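Local coordinates for hypothetical protein (Parabacteroides merdae, PDB 4OO3) that is of unknown function but is probably an oxidoreductase that binds a nicotinamide cofactor on a Rossmann-type domain, at residues A[421-424]-A[425-428]; A[129-132]-A[133-137]; A[253-256]-A[257-261]. All coordinates share one frame; numbering follows the deposited sequence.

Interaction 1: A[421-424]-A[425-428]; sequences PNML and AKYY
Met423 and Leu424 meet Lys426, Tyr427 and Tyr428 in a local contact between successive turns of helix 419-439, a largely buried stretch facing helix 125-140 on one side and helix 220-231 on another. Four backbone hydrogen bonds of the i to i+4 kind run through it, from Ala425 N, Lys426 N, Tyr427 N and Tyr428 N to the carbonyls of Pro421, Asn422, Met423 and Leu424. The shortest joins Tyr428 N to Leu424 O at 2.8 Å. Tyr427 CG lies beside its own backbone N (chi1 -73°), which folds the ring back over the preceding turn and brings CD2 to 3.1 Å from Met423 O. Lys426 covers one face of this ring, its CD standing 4.3 Å above the plane of the Tyr427 ring and over the centre. The lysine chain bends at chi2 and chi3, and the lysine and Met423 side chains cross at a slant, with Lys426 NZ 4.2 Å from Met423 CG. Both polar ends converge on Asp147: Lys426 NZ makes a salt bridge to its OD2, and Tyr427 OH hydrogen-bonds to the same oxygen and to Met121 N. Asn422, meanwhile, ties the helix to the backbone of Gln235 and Ile237. This is the regular alpha-helical i to i+4 pattern, on a C-terminal helix that packs against the Rossmann-fold part of the chain.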
ATOM      1  N   PRO A 421       7.235  14.946   1.142  1.00 29.33           N
ATOM      2  CA  PRO A 421       7.198  15.310  -0.279  1.00 29.96           C
ATOM      3  C   PRO A 421       6.926  14.114  -1.210  1.00 27.86           C
ATOM      4  O   PRO A 421       6.216  14.267  -2.193  1.00 26.73           O
ATOM      5  CB  PRO A 421       8.579  15.936  -0.538  1.00 30.09           C
ATOM      6  CG  PRO A 421       9.416  15.603   0.647  1.00 30.74           C
ATOM      7  CD  PRO A 421       8.489  15.362   1.795  1.00 30.31           C
ATOM      8  N   ASN A 422       7.459  12.939  -0.884  1.00 27.25           N
ATOM      9  CA  ASN A 422       7.251  11.745  -1.717  1.00 26.18           C
ATOM     10  C   ASN A 422       5.868  11.110  -1.597  1.00 25.20           C
ATOM     11  O   ASN A 422       5.383  10.520  -2.571  1.00 27.48           O
ATOM     12  CB  ASN A 422       8.348  10.709  -1.468  1.00 26.18           C
ATOM     13  CG  ASN A 422       9.722  11.209  -1.898  1.00 26.72           C
ATOM     14  OD1 ASN A 422       9.867  12.337  -2.378  1.00 26.28           O
ATOM     15  ND2 ASN A 422      10.732  10.369  -1.737  1.00 26.99           N
HETATM   16  N   MSE A 423       5.231  11.228  -0.431  1.00 24.12           N
HETATM   17  CA  MSE A 423       3.820  10.840  -0.290  1.00 23.97           C
HETATM   18  C   MSE A 423       2.990  11.735  -1.189  1.00 25.48           C
HETATM   19  O   MSE A 423       2.128  11.260  -1.939  1.00 26.06           O
HETATM   20  CB  MSE A 423       3.333  10.916   1.162  1.00 22.67           C
HETATM   21  CG  MSE A 423       3.836   9.737   1.990  1.00 20.64           C
HETATM   22 SE   MSE A 423       3.061   9.741   3.797  0.75 17.69          SE
HETATM   23  CE  MSE A 423       4.204  11.082   4.669  1.00 19.92           C
ATOM     24  N   LEU A 424       3.262  13.034  -1.152  1.00 26.90           N
ATOM     25  CA  LEU A 424       2.581  13.975  -2.037  1.00 28.22           C
ATOM     26  C   LEU A 424       2.843  13.698  -3.520  1.00 28.67           C
ATOM     27  O   LEU A 424       1.914  13.727  -4.317  1.00 29.31           O
ATOM     28  CB  LEU A 424       2.972  15.409  -1.699  1.00 30.91           C
ATOM     29  CG  LEU A 424       2.353  15.980  -0.425  1.00 31.09           C
ATOM     30  CD1 LEU A 424       2.929  17.364  -0.166  1.00 31.84           C
ATOM     31  CD2 LEU A 424       0.835  16.028  -0.538  1.00 32.21           C
ATOM     32  N   ALA A 425       4.091  13.421  -3.894  1.00 29.27           N
ATOM     33  CA  ALA A 425       4.399  13.099  -5.295  1.00 30.34           C
ATOM     34  C   ALA A 425       3.644  11.858  -5.745  1.00 30.10           C
ATOM     35  O   ALA A 425       3.151  11.792  -6.871  1.00 32.41           O
ATOM     36  CB  ALA A 425       5.897  12.914  -5.500  1.00 30.59           C
ATOM     37  N   LYS A 426       3.541  10.896  -4.835  1.00 28.31           N
ATOM     38  CA  LYS A 426       2.854   9.646  -5.081  1.00 27.06           C
ATOM     39  C   LYS A 426       1.387   9.904  -5.384  1.00 26.61           C
ATOM     40  O   LYS A 426       0.869   9.444  -6.405  1.00 26.65           O
ATOM     41  CB  LYS A 426       2.972   8.768  -3.837  1.00 26.78           C
ATOM     42  CG  LYS A 426       2.423   7.365  -3.966  1.00 27.71           C
ATOM     43  CD  LYS A 426       1.787   6.883  -2.669  1.00 29.60           C
ATOM     44  CE  LYS A 426       2.695   7.035  -1.468  1.00 29.98           C
ATOM     45  NZ  LYS A 426       2.053   6.674  -0.188  1.00 27.55           N
ATOM     46  N   TYR A 427       0.726  10.627  -4.481  1.00 25.54           N
ATOM     47  CA  TYR A 427      -0.697  10.927  -4.618  1.00 26.81           C
ATOM     48  C   TYR A 427      -0.984  11.901  -5.759  1.00 28.29           C
ATOM     49  O   TYR A 427      -2.051  11.829  -6.379  1.00 29.37           O
ATOM     50  CB  TYR A 427      -1.289  11.436  -3.293  1.00 26.39           C
ATOM     51  CG  TYR A 427      -1.438  10.341  -2.276  1.00 25.18           C
ATOM     52  CD1 TYR A 427      -2.330   9.302  -2.490  1.00 26.66           C
ATOM     53  CD2 TYR A 427      -0.678  10.328  -1.108  1.00 24.76           C
ATOM     54  CE1 TYR A 427      -2.458   8.274  -1.578  1.00 26.58           C
ATOM     55  CE2 TYR A 427      -0.803   9.309  -0.188  1.00 24.17           C
ATOM     56  CZ  TYR A 427      -1.695   8.284  -0.433  1.00 24.98           C
ATOM     57  OH  TYR A 427      -1.845   7.267   0.471  1.00 23.02           O
ATOM     58  N   TYR A 428      -0.044  12.798  -6.050  1.00 28.81           N
ATOM     59  CA  TYR A 428      -0.161  13.631  -7.247  1.00 29.56           C
ATOM     60  C   TYR A 428      -0.220  12.739  -8.484  1.00 30.27           C
ATOM     61  O   TYR A 428      -1.062  12.938  -9.363  1.00 30.65           O
ATOM     62  CB  TYR A 428       1.012  14.607  -7.380  1.00 30.36           C
ATOM     63  CG  TYR A 428       0.985  15.375  -8.687  1.00 31.63           C
ATOM     64  CD1 TYR A 428       0.151  16.473  -8.853  1.00 33.64           C
ATOM     65  CD2 TYR A 428       1.772  14.986  -9.760  1.00 33.81           C
ATOM     66  CE1 TYR A 428       0.112  17.175 -10.047  1.00 35.34           C
ATOM     67  CE2 TYR A 428       1.742  15.682 -10.963  1.00 35.96           C
ATOM     68  CZ  TYR A 428       0.909  16.773 -11.100  1.00 37.22           C
ATOM     69  OH  TYR A 428       0.874  17.458 -12.295  1.00 41.40           O
TER

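Interaction 2: A[129-132]-A[133-137]; sequences KLLE and ECFAI
The Phe135 ring turns its CD2 and CE2 atoms to Leu131 one helical turn earlier, with CE2 3.9 Å from Leu131 CG; Met423, Leu424, Val420, Leu145 and Met121 also touch the phenylalanine. Both residues belong to helix 125-140, the crossover helix of a Rossmann-type beta-alpha-beta unit between strands 114-117 and 145-147. Leu131 and Phe135 lie side by side and point the same way, although their first torsions differ. Leu131 CG is anti to the backbone N (chi1 -178°), whereas Phe135 CG sits beside its own N (chi1 -81°), and this combination closes the gap between leucine branch and ring. Ring atom CD2 of Phe135 also comes within 3.3 Å of Leu131 O, the carbonyl that accepts Phe135 N. Cys134, next round the helix, sets its CB 4.4 Å from Leu131 CD1, and its side chain reaches Leu145 and helix 98-110. The helix is therefore amphipathic: Leu131, Cys134 and Phe135 are buried, while Lys129, Glu133 and Ala136 face solvent. On that outer flank the extended Glu133 side chain slants across that of Leu130, with Glu133 OE1 3.8 Å from Leu130 CD1.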
ATOM      1  N   LYS A 129      -5.810  18.049  -3.093  1.00 36.11           N
ATOM      2  CA  LYS A 129      -5.656  19.429  -2.634  1.00 39.70           C
ATOM      3  C   LYS A 129      -5.869  19.498  -1.125  1.00 35.76           C
ATOM      4  O   LYS A 129      -5.103  20.139  -0.409  1.00 31.86           O
ATOM      5  CB  LYS A 129      -6.639  20.353  -3.365  1.00 46.84           C
ATOM      6  CG  LYS A 129      -6.156  21.788  -3.524  1.00 57.81           C
ATOM      7  CD  LYS A 129      -6.696  22.412  -4.808  1.00 71.02           C
ATOM      8  CE  LYS A 129      -5.972  23.699  -5.187  1.00 78.22           C
ATOM      9  NZ  LYS A 129      -6.462  24.871  -4.414  1.00 84.05           N
ATOM     10  N   LEU A 130      -6.905  18.813  -0.648  1.00 35.72           N
ATOM     11  CA  LEU A 130      -7.186  18.726   0.788  1.00 35.21           C
ATOM     12  C   LEU A 130      -6.031  18.047   1.548  1.00 32.26           C
ATOM     13  O   LEU A 130      -5.706  18.437   2.670  1.00 31.89           O
ATOM     14  CB  LEU A 130      -8.509  17.972   1.025  1.00 36.19           C
ATOM     15  CG  LEU A 130      -9.154  18.100   2.412  1.00 38.00           C
ATOM     16  CD1 LEU A 130      -9.454  19.555   2.741  1.00 39.07           C
ATOM     17  CD2 LEU A 130     -10.417  17.251   2.498  1.00 38.26           C
ATOM     18  N   LEU A 131      -5.407  17.049   0.924  1.00 30.72           N
ATOM     19  CA  LEU A 131      -4.311  16.308   1.550  1.00 30.28           C
ATOM     20  C   LEU A 131      -3.064  17.163   1.671  1.00 32.04           C
ATOM     21  O   LEU A 131      -2.290  16.986   2.601  1.00 33.50           O
ATOM     22  CB  LEU A 131      -3.985  15.045   0.755  1.00 30.98           C
ATOM     23  CG  LEU A 131      -2.885  14.120   1.289  1.00 31.45           C
ATOM     24  CD1 LEU A 131      -3.282  13.527   2.631  1.00 32.32           C
ATOM     25  CD2 LEU A 131      -2.589  13.010   0.297  1.00 32.29           C
ATOM     26  N   GLU A 132      -2.854  18.067   0.718  1.00 32.65           N
ATOM     27  CA  GLU A 132      -1.776  19.046   0.819  1.00 33.90           C
ATOM     28  C   GLU A 132      -1.963  19.952   2.029  1.00 34.18           C
ATOM     29  O   GLU A 132      -1.005  20.232   2.738  1.00 33.59           O
ATOM     30  CB  GLU A 132      -1.694  19.910  -0.437  1.00 36.24           C
ATOM     31  CG  GLU A 132      -1.184  19.183  -1.661  1.00 38.49           C
ATOM     32  CD  GLU A 132      -1.147  20.088  -2.866  1.00 41.53           C
ATOM     33  OE1 GLU A 132      -2.225  20.528  -3.320  1.00 44.98           O
ATOM     34  OE2 GLU A 132      -0.036  20.372  -3.339  1.00 41.71           O
ATOM     35  N   GLU A 133      -3.192  20.416   2.252  1.00 36.02           N
ATOM     36  CA  GLU A 133      -3.500  21.221   3.440  1.00 40.26           C
ATOM     37  C   GLU A 133      -3.214  20.425   4.730  1.00 35.59           C
ATOM     38  O   GLU A 133      -2.610  20.953   5.672  1.00 33.25           O
ATOM     39  CB  GLU A 133      -4.958  21.703   3.415  1.00 44.86           C
ATOM     40  CG  GLU A 133      -5.236  22.884   4.340  1.00 52.38           C
ATOM     41  CD  GLU A 133      -6.710  23.261   4.423  1.00 58.62           C
ATOM     42  OE1 GLU A 133      -7.519  22.752   3.621  1.00 62.66           O
ATOM     43  OE2 GLU A 133      -7.065  24.080   5.300  1.00 62.41           O
ATOM     44  N   CYS A 134      -3.639  19.158   4.749  1.00 33.11           N
ATOM     45  CA  CYS A 134      -3.365  18.244   5.865  1.00 32.18           C
ATOM     46  C   CYS A 134      -1.882  18.217   6.219  1.00 31.97           C
ATOM     47  O   CYS A 134      -1.511  18.332   7.391  1.00 31.77           O
ATOM     48  CB  CYS A 134      -3.816  16.815   5.538  1.00 31.24           C
ATOM     49  SG  CYS A 134      -5.593  16.585   5.330  1.00 33.12           S
ATOM     50  N   PHE A 135      -1.032  18.072   5.207  1.00 29.77           N
ATOM     51  CA  PHE A 135       0.407  18.074   5.448  1.00 28.83           C
ATOM     52  C   PHE A 135       0.910  19.432   5.936  1.00 30.13           C
ATOM     53  O   PHE A 135       1.825  19.496   6.757  1.00 30.46           O
ATOM     54  CB  PHE A 135       1.173  17.604   4.211  1.00 27.52           C
ATOM     55  CG  PHE A 135       1.212  16.103   4.064  1.00 25.95           C
ATOM     56  CD1 PHE A 135       1.794  15.317   5.041  1.00 25.57           C
ATOM     57  CD2 PHE A 135       0.677  15.485   2.953  1.00 26.38           C
ATOM     58  CE1 PHE A 135       1.832  13.944   4.917  1.00 25.99           C
ATOM     59  CE2 PHE A 135       0.716  14.110   2.820  1.00 25.73           C
ATOM     60  CZ  PHE A 135       1.294  13.338   3.804  1.00 25.53           C
ATOM     61  N   ALA A 136       0.298  20.510   5.450  1.00 32.83           N
ATOM     62  CA  ALA A 136       0.628  21.859   5.920  1.00 34.05           C
ATOM     63  C   ALA A 136       0.228  22.038   7.387  1.00 34.42           C
ATOM     64  O   ALA A 136       0.985  22.599   8.181  1.00 35.33           O
ATOM     65  CB  ALA A 136      -0.047  22.909   5.053  1.00 34.39           C
ATOM     66  N   ILE A 137      -0.956  21.552   7.746  1.00 34.73           N
ATOM     67  CA  ILE A 137      -1.418  21.620   9.133  1.00 33.92           C
ATOM     68  C   ILE A 137      -0.533  20.774  10.043  1.00 33.38           C
ATOM     69  O   ILE A 137      -0.159  21.210  11.131  1.00 33.28           O
ATOM     70  CB  ILE A 137      -2.884  21.172   9.267  1.00 35.07           C
ATOM     71  CG1 ILE A 137      -3.810  22.168   8.559  1.00 36.43           C
ATOM     72  CG2 ILE A 137      -3.286  21.049  10.734  1.00 34.39           C
ATOM     73  CD1 ILE A 137      -5.137  21.555   8.154  1.00 37.73           C
TER

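Interaction 3: A[253-256]-A[257-261]; sequences TSIS and PEEFK
Ser256 takes the crowded position at chi1, with OG between its backbone N and carbonyl carbon (78°), which swings the hydroxyl over the first turn of helix 257-264 to meet Glu259 N at 3.2 Å from OG. Glu259 answers with CG beside its own N (chi1 -67°) and an extended chain, so that OE1 reaches back to Ser256 N, also at 3.2 Å. These two reciprocal bonds make a capping box with Ser256 as N-cap. The serine N-H comes to Glu259 OE1 from above the carboxylate plane, 69° out of it, yet the bond is nearly straight at the hydrogen. The first helical bond follows, Phe260 N to Ser256 O at 2.9 Å. Before the cap, the last strand residues, 253-255, run almost at right angles to residues 257-261, and Ile255 spans the corner with CG2 3.5 Å from Glu259 CB and 4.2 Å from Phe260 CB. Phe260 itself points on to an edge-to-face pairing with Tyr269. A water lies 2.9 Å from Glu259 OE1 and 3.2 Å from Ser254 O, and may bridge them. Backbone amides at the helix start thus gain side-chain acceptors, and the negative carboxylate near that end probably interacts favourably with the helix dipole.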
ATOM      1  N   THR A 253     -14.596  -4.194 -14.076  1.00 40.47           N
ATOM      2  CA  THR A 253     -14.759  -5.618 -13.863  1.00 39.67           C
ATOM      3  C   THR A 253     -16.249  -5.841 -13.629  1.00 40.78           C
ATOM      4  O   THR A 253     -16.857  -5.168 -12.796  1.00 43.79           O
ATOM      5  CB  THR A 253     -13.936  -6.107 -12.655  1.00 37.41           C
ATOM      6  OG1 THR A 253     -12.543  -5.873 -12.900  1.00 37.47           O
ATOM      7  CG2 THR A 253     -14.158  -7.593 -12.402  1.00 36.73           C
ATOM      8  N   SER A 254     -16.840  -6.761 -14.385  1.00 42.09           N
ATOM      9  CA  SER A 254     -18.261  -7.070 -14.247  1.00 43.87           C
ATOM     10  C   SER A 254     -18.472  -7.980 -13.059  1.00 44.32           C
ATOM     11  O   SER A 254     -17.701  -8.912 -12.854  1.00 45.90           O
ATOM     12  CB  SER A 254     -18.799  -7.751 -15.502  1.00 45.02           C
ATOM     13  OG  SER A 254     -18.842  -6.835 -16.577  1.00 46.59           O
ATOM     14  N   ILE A 255     -19.508  -7.701 -12.275  1.00 44.19           N
ATOM     15  CA  ILE A 255     -19.883  -8.570 -11.168  1.00 45.16           C
ATOM     16  C   ILE A 255     -21.342  -8.985 -11.332  1.00 48.21           C
ATOM     17  O   ILE A 255     -22.222  -8.131 -11.480  1.00 50.33           O
ATOM     18  CB  ILE A 255     -19.709  -7.887  -9.795  1.00 43.63           C
ATOM     19  CG1 ILE A 255     -18.383  -7.123  -9.705  1.00 42.15           C
ATOM     20  CG2 ILE A 255     -19.803  -8.918  -8.680  1.00 43.27           C
ATOM     21  CD1 ILE A 255     -17.160  -8.010  -9.626  1.00 42.52           C
ATOM     22  N   SER A 256     -21.594 -10.292 -11.302  1.00 48.87           N
ATOM     23  CA  SER A 256     -22.957 -10.813 -11.349  1.00 52.41           C
ATOM     24  C   SER A 256     -23.618 -10.649  -9.975  1.00 49.85           C
ATOM     25  O   SER A 256     -22.926 -10.464  -8.974  1.00 47.98           O
ATOM     26  CB  SER A 256     -22.948 -12.285 -11.766  1.00 54.16           C
ATOM     27  OG  SER A 256     -22.574 -13.119 -10.682  1.00 55.85           O
ATOM     28  N   PRO A 257     -24.957 -10.726  -9.920  1.00 49.94           N
ATOM     29  CA  PRO A 257     -25.665 -10.637  -8.635  1.00 50.73           C
ATOM     30  C   PRO A 257     -25.207 -11.683  -7.614  1.00 49.92           C
ATOM     31  O   PRO A 257     -25.191 -11.418  -6.409  1.00 48.90           O
ATOM     32  CB  PRO A 257     -27.131 -10.896  -9.018  1.00 52.02           C
ATOM     33  CG  PRO A 257     -27.220 -10.583 -10.466  1.00 52.43           C
ATOM     34  CD  PRO A 257     -25.884 -10.913 -11.051  1.00 52.62           C
ATOM     35  N   GLU A 258     -24.842 -12.859  -8.107  1.00 51.01           N
ATOM     36  CA  GLU A 258     -24.430 -13.964  -7.259  1.00 52.97           C
ATOM     37  C   GLU A 258     -23.056 -13.671  -6.687  1.00 50.06           C
ATOM     38  O   GLU A 258     -22.826 -13.827  -5.486  1.00 49.70           O
ATOM     39  CB  GLU A 258     -24.407 -15.274  -8.056  1.00 57.27           C
ATOM     40  CG  GLU A 258     -25.778 -15.731  -8.553  1.00 61.42           C
ATOM     41  CD  GLU A 258     -26.236 -15.027  -9.827  1.00 64.73           C
ATOM     42  OE1 GLU A 258     -25.498 -15.055 -10.837  1.00 66.11           O
ATOM     43  OE2 GLU A 258     -27.344 -14.453  -9.827  1.00 69.17           O
ATOM     44  N   GLU A 259     -22.150 -13.234  -7.556  1.00 47.53           N
ATOM     45  CA  GLU A 259     -20.804 -12.857  -7.147  1.00 47.34           C
ATOM     46  C   GLU A 259     -20.871 -11.724  -6.118  1.00 45.23           C
ATOM     47  O   GLU A 259     -20.189 -11.766  -5.098  1.00 41.83           O
ATOM     48  CB  GLU A 259     -19.976 -12.442  -8.368  1.00 48.79           C
ATOM     49  CG  GLU A 259     -19.673 -13.584  -9.339  1.00 50.61           C
ATOM     50  CD  GLU A 259     -19.134 -13.098 -10.674  1.00 52.79           C
ATOM     51  OE1 GLU A 259     -18.857 -11.888 -10.811  1.00 56.58           O
ATOM     52  OE2 GLU A 259     -18.975 -13.920 -11.592  1.00 54.67           O
ATOM     53  N   PHE A 260     -21.725 -10.733  -6.371  1.00 45.97           N
ATOM     54  CA  PHE A 260     -21.931  -9.647  -5.419  1.00 45.21           C
ATOM     55  C   PHE A 260     -22.370 -10.179  -4.052  1.00 44.94           C
ATOM     56  O   PHE A 260     -21.774  -9.850  -3.033  1.00 42.05           O
ATOM     57  CB  PHE A 260     -22.960  -8.641  -5.934  1.00 44.88           C
ATOM     58  CG  PHE A 260     -23.077  -7.429  -5.068  1.00 42.38           C
ATOM     59  CD1 PHE A 260     -22.245  -6.343  -5.265  1.00 42.01           C
ATOM     60  CD2 PHE A 260     -23.983  -7.393  -4.022  1.00 44.26           C
ATOM     61  CE1 PHE A 260     -22.325  -5.231  -4.450  1.00 40.75           C
ATOM     62  CE2 PHE A 260     -24.072  -6.287  -3.200  1.00 42.79           C
ATOM     63  CZ  PHE A 260     -23.237  -5.204  -3.414  1.00 40.99           C
ATOM     64  N   LYS A 261     -23.409 -11.005  -4.046  1.00 47.95           N
ATOM     65  CA  LYS A 261     -23.894 -11.631  -2.816  1.00 50.89           C
ATOM     66  C   LYS A 261     -22.762 -12.322  -2.061  1.00 49.39           C
ATOM     67  O   LYS A 261     -22.573 -12.102  -0.865  1.00 48.78           O
ATOM     68  CB  LYS A 261     -25.005 -12.643  -3.139  1.00 56.03           C
ATOM     69  CG  LYS A 261     -25.613 -13.358  -1.936  1.00 59.13           C
ATOM     70  CD  LYS A 261     -26.262 -12.382  -0.967  1.00 61.48           C
ATOM     71  CE  LYS A 261     -27.025 -13.103   0.134  1.00 65.81           C
ATOM     72  NZ  LYS A 261     -27.789 -12.148   0.988  1.00 66.86           N
TER
HETATM   73  O   HOH W   1     -19.070 -11.654 -13.717  1.00 45.93           O

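How the interactions relate
Interactions 1 and 2 are two faces of one interface: their centres are 12 Å apart, and the C-terminal helix lies against the crossover helix of the Rossmann-type unit. Leu424 CD2 packs 3.5 Å from Phe135 CD2, Tyr427 CD2 3.6 Å from Leu131 CD2, and Met423 CE 3.7 Å from Phe135 CE1, so side chains from the two helices pack together where the Rossmann-type part meets the C-terminal part. Interaction 3 stands apart, at the end of 243-255, one of the two edge strands of the large mixed sheet; its nearest atoms are about 21 Å from interaction 1 and 25 Å from interaction 2. In related oxidoreductases the cofactor and active site usually lie between the two domains.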